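Local atomic coordinates of TRAP-type transporter, periplasmic component (Cupriavidus necator, PDB entry 4P8B), a protein that binds (S)-2-acetolactate and probably delivers it, as the periplasmic solute-binding component, to a TRAP-type membrane transporter. Residues 39-44 and 219-224. Sequence-based numbering, arbitrary orientation.
Sequences LGPAFP and SVFAAA
Phe43 carries this contact, pushing its ring against the last turn of the helix that ends near Ala224. Over one face sits the methyl of Ala223 in a CH-pi contact, with CB 3.9 Å from the ring centroid and 29° off the normal; Leu39 CD2 lies above the opposite face. The CA–CB bond of Phe43 does not aim at the helix, but chi1 of -61°, with CG anti to the carbonyl carbon and beside N, swings CD2 and CE2 up to Ala223. The ring edge meets backbone as well as side chain: CE2 of Phe43 is 3.7 Å from Val220 O, a carbonyl accepting the helical bond from Ala224 N, while CZ of Phe43 touches CB of Ala224 at 3.9 Å.

Leu39 CD1 meets Val220 CG2 at 3.8 Å, the two side chains crossing nearly at right angles; Pro44 CG packs on the CB and OG of Ser219. On the Ala223 side of the ring, the carbonyl Ala42 O lies 3.4 Å from Ala223 CB.

A type I beta turn from Gly40 to Phe43, closed by the hydrogen bond from Phe43 N to Gly40 O, shapes the loop. Leu39 also touches the bound acetolactate, and Val220 packs beside the ligand-binding Asn152 and Asn216. The loop follows strand 33-36 of the five-stranded sheet and helix 218-223 follows strand 213-216 of the four-stranded one, so the contact joins both parts of the periplasmic binding protein fold, consistent with a closed, ligand-bound cleft. Trp199 of helix 199-208 packs on Leu39, Val220 and Ala224; Pro44 leans on helix 258-279.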
loop_
_atom_site.group_PDB
_atom_site.type_symbol
_atom_site.label_atom_id
_atom_site.label_comp_id
_atom_site.label_asym_id
_atom_site.label_seq_id
_atom_site.Cartn_x
_atom_site.Cartn_y
_atom_site.Cartn_z
ATOM N N LEU A 39 -6.465 7.260 -2.680
ATOM C CA LEU A 39 -5.995 8.544 -2.137
ATOM C C LEU A 39 -5.777 9.568 -3.237
ATOM O O LEU A 39 -5.207 9.249 -4.291
ATOM C CB LEU A 39 -4.676 8.318 -1.397
ATOM C CG LEU A 39 -4.739 7.351 -0.212
ATOM C CD1 LEU A 39 -3.374 7.289 0.492
ATOM C CD2 LEU A 39 -5.833 7.769 0.767
ATOM N N GLY A 40 -6.230 10.778 -2.988
ATOM C CA GLY A 40 -6.090 11.865 -3.922
ATOM C C GLY A 40 -4.754 12.565 -3.806
ATOM O O GLY A 40 -3.867 12.135 -3.073
ATOM N N PRO A 41 -4.595 13.665 -4.539
ATOM C CA PRO A 41 -3.321 14.374 -4.686
ATOM C C PRO A 41 -2.748 15.023 -3.409
ATOM O O PRO A 41 -1.644 15.547 -3.466
ATOM C CB PRO A 41 -3.651 15.466 -5.709
ATOM C CG PRO A 41 -4.858 14.971 -6.435
ATOM C CD PRO A 41 -5.631 14.166 -5.456
ATOM N N ALA A 42 -3.468 15.021 -2.298
ATOM C CA ALA A 42 -2.864 15.440 -1.038
ATOM C C ALA A 42 -1.798 14.431 -0.603
ATOM O O ALA A 42 -0.953 14.739 0.250
ATOM C CB ALA A 42 -3.917 15.561 0.036
ATOM N N PHE A 43 -1.869 13.197 -1.130
ATOM C CA PHE A 43 -0.998 12.091 -0.714
ATOM C C PHE A 43 -0.026 11.741 -1.811
ATOM O O PHE A 43 -0.343 11.917 -2.972
ATOM C CB PHE A 43 -1.870 10.863 -0.439
ATOM C CG PHE A 43 -2.870 11.066 0.648
ATOM C CD1 PHE A 43 -4.118 11.641 0.399
ATOM C CD2 PHE A 43 -2.554 10.711 1.941
ATOM C CE1 PHE A 43 -5.028 11.829 1.431
ATOM C CE2 PHE A 43 -3.455 10.900 2.955
ATOM C CZ PHE A 43 -4.688 11.470 2.707
ATOM N N PRO A 44 1.145 11.180 -1.471
ATOM C CA PRO A 44 2.060 10.764 -2.534
ATOM C C PRO A 44 1.410 9.843 -3.570
ATOM O O PRO A 44 1.601 10.032 -4.757
ATOM C CB PRO A 44 3.175 10.055 -1.760
ATOM C CG PRO A 44 3.198 10.802 -0.451
ATOM C CD PRO A 44 1.765 11.044 -0.139
ATOM N N SER A 219 3.487 8.945 5.304
ATOM C CA SER A 219 2.996 10.014 4.451
ATOM C C SER A 219 1.470 10.127 4.468
ATOM O O SER A 219 0.931 11.207 4.251
ATOM C CB SER A 219 3.507 9.848 3.025
ATOM O OG SER A 219 3.025 8.651 2.453
ATOM N N VAL A 220 0.797 9.017 4.725
ATOM C CA VAL A 220 -0.649 8.951 4.856
ATOM C C VAL A 220 -1.050 9.499 6.222
ATOM O O VAL A 220 -1.934 10.352 6.304
ATOM C CB VAL A 220 -1.137 7.520 4.641
ATOM C CG1 VAL A 220 -2.617 7.403 4.906
ATOM C CG2 VAL A 220 -0.798 7.056 3.216
ATOM N N PHE A 221 -0.361 9.079 7.286
ATOM C CA PHE A 221 -0.592 9.631 8.631
ATOM C C PHE A 221 -0.489 11.139 8.587
ATOM O O PHE A 221 -1.328 11.858 9.136
ATOM C CB PHE A 221 0.469 9.033 9.580
ATOM C CG PHE A 221 0.323 9.438 11.019
ATOM C CD1 PHE A 221 0.817 10.655 11.456
ATOM C CD2 PHE A 221 -0.322 8.611 11.919
ATOM C CE1 PHE A 221 0.703 11.020 12.788
ATOM C CE2 PHE A 221 -0.459 9.000 13.254
ATOM C CZ PHE A 221 0.052 10.181 13.670
ATOM N N ALA A 222 0.540 11.642 7.919
ATOM C CA ALA A 222 0.785 13.084 7.863
ATOM C C ALA A 222 -0.251 13.837 7.042
ATOM O O ALA A 222 -0.823 14.810 7.508
ATOM C CB ALA A 222 2.179 13.362 7.328
ATOM N N ALA A 223 -0.516 13.382 5.815
ATOM C CA ALA A 223 -1.380 14.144 4.915
ATOM C C ALA A 223 -2.831 14.065 5.355
ATOM O O ALA A 223 -3.598 14.994 5.108
ATOM C CB ALA A 223 -1.224 13.668 3.475
ATOM N N ALA A 224 -3.215 12.979 6.013
ATOM C CA ALA A 224 -4.542 12.857 6.594
ATOM C C ALA A 224 -4.596 13.457 8.008
ATOM O O ALA A 224 -5.659 13.454 8.626
ATOM C CB ALA A 224 -4.978 11.402 6.626
#